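Local coordinates for protein putative cellulase CEL6 (Mycobacterium tuberculosis, PDB 1UP3) that hydrolyses cellulose, probably as an endoglucanase of glycoside hydrolase family 6, and binds a thio-linked cello-oligosaccharide analogue, at residues E203-S206 against G207-G211; W259-R262 against P263-D267. One frame throughout, in Å; residues are numbered along the deposited sequence.

Contact 1: residues E203-S206 against G207-G211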
loop_
_atom_site.group_PDB
_atom_site.type_symbol
_atom_site.label_atom_id
_atom_site.label_comp_id
_atom_site.label_asym_id
_atom_site.label_seq_id
_atom_site.Cartn_x
_atom_site.Cartn_y
_atom_site.Cartn_z
ATOM N N GLU A 203 -17.352 -3.266 1.187
ATOM C CA GLU A 203 -18.635 -3.248 0.521
ATOM C C GLU A 203 -19.467 -2.071 1.011
ATOM O O GLU A 203 -20.215 -1.504 0.226
ATOM C CB GLU A 203 -19.358 -4.588 0.720
ATOM C CG GLU A 203 -18.659 -5.769 0.021
ATOM C CD GLU A 203 -18.477 -5.632 -1.474
ATOM O OE1 GLU A 203 -19.470 -5.258 -2.152
ATOM O OE2 GLU A 203 -17.355 -5.936 -1.998
ATOM N N ALA A 204 -19.359 -1.714 2.288
ATOM C CA ALA A 204 -20.072 -0.557 2.841
ATOM C C ALA A 204 -19.588 0.736 2.199
ATOM O O ALA A 204 -20.407 1.565 1.735
ATOM C CB ALA A 204 -19.932 -0.493 4.325
ATOM N N ILE A 205 -18.280 0.870 2.068
ATOM C CA ILE A 205 -17.717 2.081 1.474
ATOM C C ILE A 205 -18.084 2.122 -0.007
ATOM O O ILE A 205 -18.417 3.182 -0.529
ATOM C CB ILE A 205 -16.211 2.202 1.707
ATOM C CG1 ILE A 205 -15.910 2.427 3.202
ATOM C CG2 ILE A 205 -15.581 3.298 0.814
ATOM C CD1 ILE A 205 -14.440 2.503 3.534
ATOM N N SER A 206 -18.016 0.984 -0.678
ATOM C CA SER A 206 -18.401 0.890 -2.079
ATOM C C SER A 206 -19.824 1.423 -2.291
ATOM O O SER A 206 -20.079 2.204 -3.202
ATOM C CB SER A 206 -18.281 -0.535 -2.581
ATOM O OG SER A 206 -18.680 -0.639 -3.946
ATOM N N GLY A 207 -20.748 1.041 -1.413
ATOM C CA GLY A 207 -22.114 1.524 -1.472
ATOM C C GLY A 207 -22.258 3.024 -1.337
ATOM O O GLY A 207 -23.184 3.619 -1.914
ATOM N N LEU A 208 -21.364 3.638 -0.584
ATOM C CA LEU A 208 -21.367 5.080 -0.320
ATOM C C LEU A 208 -20.524 5.893 -1.297
ATOM O O LEU A 208 -20.476 7.115 -1.202
ATOM C CB LEU A 208 -20.885 5.328 1.113
ATOM C CG LEU A 208 -21.772 4.746 2.206
ATOM C CD1 LEU A 208 -21.073 4.777 3.560
ATOM C CD2 LEU A 208 -23.117 5.483 2.269
ATOM N N THR A 209 -19.893 5.234 -2.257
ATOM C CA THR A 209 -19.054 5.870 -3.276
ATOM C C THR A 209 -19.458 5.427 -4.672
ATOM O O THR A 209 -18.601 5.209 -5.537
ATOM C CB THR A 209 -17.568 5.530 -3.065
ATOM O OG1 THR A 209 -17.411 4.092 -2.963
ATOM C CG2 THR A 209 -17.077 6.087 -1.772
ATOM N N ASN A 210 -20.744 5.198 -4.866
ATOM C CA ASN A 210 -21.277 4.867 -6.206
ATOM C C ASN A 210 -20.658 3.634 -6.841
ATOM O O ASN A 210 -20.474 3.558 -8.043
ATOM C CB ASN A 210 -21.149 6.078 -7.135
ATOM C CG ASN A 210 -22.107 6.013 -8.327
ATOM O OD1 ASN A 210 -23.312 5.776 -8.163
ATOM N ND2 ASN A 210 -21.562 6.213 -9.544
ATOM N N GLY A 211 -20.356 2.638 -6.023
ATOM C CA GLY A 211 -19.913 1.345 -6.516
ATOM C C GLY A 211 -18.434 1.214 -6.785
ATOM O O GLY A 211 -18.031 0.374 -7.603
#
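Through Glu203 to Gly207 the backbone is the closing part of helix 195-208, with Gly207 N bonded to Glu203 O at 3.1 Å and Leu208 N to Ala204 O at 3.3 Å; farther on the chain leaves the helix toward Gly211. This helix is the crossover of a beta-alpha-beta unit in the parallel, barrel-like fold of family 6, and the loop that follows feeds strand 213-217. The switch is made round Ser206 O, which takes two amides from opposite faces of its carbonyl plane. Gly211 N, five residues on, reaches it at 2.9 Å, while Thr209 N stands well above the other face, 68° out of the plane. Asn210 and Gly211 both have positive phi, and this left-handed bend turns the chain back so that the Gly211 amide can face the helix end.

Thr209 continues the helical pattern with its side chain. Its OG1 lies between the backbone N and the carbonyl carbon (chi1 52°), which points the hydroxyl back at Ile205 O, a bond of 2.8 Å made from above the carbonyl plane. The same hydroxyl also pairs with Ser212 OG. The methyl CG2 of Thr209 lies over toward Ile205 CG2, 4.1 Å away, where the two branched side chains meet at a slant; helix 167-176 covers Ile205 at Ala167 and Leu174. Leu208 folds its branch back along the helix, its CG 3.5 Å from Ala204 O, and packs on Ala171. Farther up, the Glu203 carboxylate is held by Tyr214 and His253. Ser206 OG bonds to Ser212 O, and because it is swung anti to its own amide (chi1 179°) it lies beside the loop, 3.4 Å from Gly211 C.

Contact 2: residues W259-R262 against P263-D267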
loop_
_atom_site.group_PDB
_atom_site.type_symbol
_atom_site.label_atom_id
_atom_site.label_comp_id
_atom_site.label_asym_id
_atom_site.label_seq_id
_atom_site.Cartn_x
_atom_site.Cartn_y
_atom_site.Cartn_z
ATOM N N TRP A 259 -0.336 -7.932 -1.567
ATOM C CA TRP A 259 0.599 -7.685 -0.449
ATOM C C TRP A 259 1.177 -6.294 -0.680
ATOM O O TRP A 259 2.014 -6.121 -1.565
ATOM C CB TRP A 259 1.702 -8.740 -0.383
ATOM C CG TRP A 259 1.252 -10.058 0.150
ATOM C CD1 TRP A 259 -0.046 -10.497 0.353
ATOM C CD2 TRP A 259 2.102 -11.134 0.550
ATOM N NE1 TRP A 259 -0.029 -11.789 0.804
ATOM C CE2 TRP A 259 1.268 -12.193 0.974
ATOM C CE3 TRP A 259 3.484 -11.298 0.625
ATOM C CZ2 TRP A 259 1.778 -13.420 1.420
ATOM C CZ3 TRP A 259 3.991 -12.522 1.100
ATOM C CH2 TRP A 259 3.127 -13.552 1.475
ATOM N N ILE A 260 0.629 -5.303 0.010
ATOM C CA ILE A 260 1.041 -3.915 -0.171
ATOM C C ILE A 260 2.237 -3.623 0.729
ATOM O O ILE A 260 3.341 -3.346 0.241
ATOM C CB ILE A 260 -0.169 -2.965 -0.008
ATOM C CG1 ILE A 260 -1.233 -3.361 -1.032
ATOM C CG2 ILE A 260 0.310 -1.502 -0.223
ATOM C CD1 ILE A 260 -2.508 -2.597 -0.966
ATOM N N LYS A 261 2.053 -3.749 2.036
ATOM C CA LYS A 261 3.167 -3.835 2.954
ATOM C C LYS A 261 4.042 -5.024 2.577
ATOM O O LYS A 261 3.519 -6.052 2.159
ATOM C CB LYS A 261 2.632 -4.004 4.380
ATOM C CG LYS A 261 3.637 -4.396 5.463
ATOM C CD LYS A 261 4.489 -3.261 5.851
ATOM C CE LYS A 261 5.559 -3.725 6.839
ATOM N NZ LYS A 261 6.200 -2.571 7.500
ATOM N N ARG A 262 5.369 -4.854 2.705
ATOM C CA ARG A 262 6.325 -5.917 2.427
ATOM C C ARG A 262 6.665 -6.672 3.718
ATOM O O ARG A 262 7.320 -6.110 4.605
ATOM C CB ARG A 262 7.592 -5.326 1.827
ATOM C CG ARG A 262 7.408 -4.748 0.408
ATOM C CD ARG A 262 8.711 -4.515 -0.400
ATOM N NE ARG A 262 8.426 -4.420 -1.837
ATOM C CZ ARG A 262 9.332 -4.468 -2.850
ATOM N NH1 ARG A 262 10.632 -4.631 -2.664
ATOM N NH2 ARG A 262 8.902 -4.352 -4.082
ATOM N N PRO A 263 6.229 -7.931 3.842
ATOM C CA PRO A 263 6.506 -8.712 5.069
ATOM C C PRO A 263 7.965 -8.762 5.356
ATOM O O PRO A 263 8.775 -9.056 4.489
ATOM C CB PRO A 263 5.994 -10.115 4.748
ATOM C CG PRO A 263 4.931 -9.884 3.736
ATOM C CD PRO A 263 5.428 -8.731 2.888
ATOM N N GLY A 264 8.303 -8.479 6.611
ATOM C CA GLY A 264 9.691 -8.429 7.041
ATOM C C GLY A 264 10.151 -7.020 7.324
ATOM O O GLY A 264 11.019 -6.812 8.159
ATOM N N GLU A 265 9.533 -6.021 6.695
ATOM C CA GLU A 265 9.885 -4.623 6.989
ATOM C C GLU A 265 9.344 -4.186 8.337
ATOM O O GLU A 265 8.194 -4.507 8.690
ATOM C CB GLU A 265 9.345 -3.692 5.907
ATOM C CG GLU A 265 10.156 -3.736 4.656
ATOM C CD GLU A 265 9.612 -2.707 3.655
ATOM O OE1 GLU A 265 8.802 -1.802 4.049
ATOM O OE2 GLU A 265 9.970 -2.776 2.539
ATOM N N SER A 266 10.185 -3.518 9.130
ATOM C CA SER A 266 9.775 -3.016 10.429
ATOM C C SER A 266 8.717 -1.934 10.277
ATOM O O SER A 266 8.759 -1.136 9.361
ATOM C CB SER A 266 10.959 -2.462 11.207
ATOM O OG SER A 266 10.523 -1.946 12.460
ATOM N N ASP A 267 7.784 -1.889 11.218
ATOM C CA ASP A 267 6.785 -0.829 11.274
ATOM C C ASP A 267 7.343 0.440 11.926
ATOM O O ASP A 267 6.693 1.504 11.875
ATOM C CB ASP A 267 5.528 -1.297 12.004
ATOM C CG ASP A 267 4.858 -2.463 11.321
ATOM O OD1 ASP A 267 4.601 -2.331 10.101
ATOM O OD2 ASP A 267 4.567 -3.529 11.932
HETATM O O HOH W 1 6.917 -0.366 5.482
HETATM O O HOH W 2 6.513 -1.934 3.135
#
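The indole of Trp259 and the ring of Pro263 cross at about a right angle, CG of the proline coming in obliquely 3.7 Å from CE3 of the indole, whose NE1 is tied to Ala243 O. Pro263 is the second residue of a Pro-Gly type II beta turn from Arg262 to Glu265, and Trp259 precedes it, in the loop that follows strand 254-258 of the family 6 fold. Glu265 N closes the turn on Arg262 O at 3.0 Å, nearly straight at 165°, and Gly264 takes the positive phi of its third position.

Glu265 brings its carboxylate alongside the Arg262 chain, where Glu265 OE2 lies 3.6 Å from Arg262 CB; the carboxylate and guanidinium planes are 46° apart. The guanidinium itself goes on to Asp13, and its NE to Ser41. A water joins Glu265 OE1 to Lys261 NZ; a second lies between OE1 and Arg262 N, although its distance to OE1 is short enough to leave that bond in doubt.

Lys261 runs alongside the Glu265-Asp267 backbone, bent at its second torsion (chi2 75°) and otherwise extended, which brings NZ to the Glu265 carbonyl and the Asp267 carboxylate. NZ sits above the plane of that carbonyl, 3.0 Å from Glu265 O. Asp267 OD1 also has a salt bridge to Arg220; Lys261 NZ makes its own from above the carboxylate plane, 3.1 Å from Asp267 OD1.

Contact 1 closes before contact 2 opens, and they lie on opposite sides of the chain's centre, centres 28 Å apart and nearest atoms about 14 Å. They belong to neighbouring strands of the parallel sheet: 203-211 leads into the start of strand 213-217, while 259-267 leaves the end of 254-258, an outermost strand of the sheet. Contact 2 is thus at the carboxyl ends of the strands, where the side chain of Asp267 comes to about 6 Å from a bound glucose; the side chain of Ile205 in contact 1 is about 13 Å from one. Strand 213-217 connects the two regions, since Asp217 at its end binds the amides of Ile260 and Lys261.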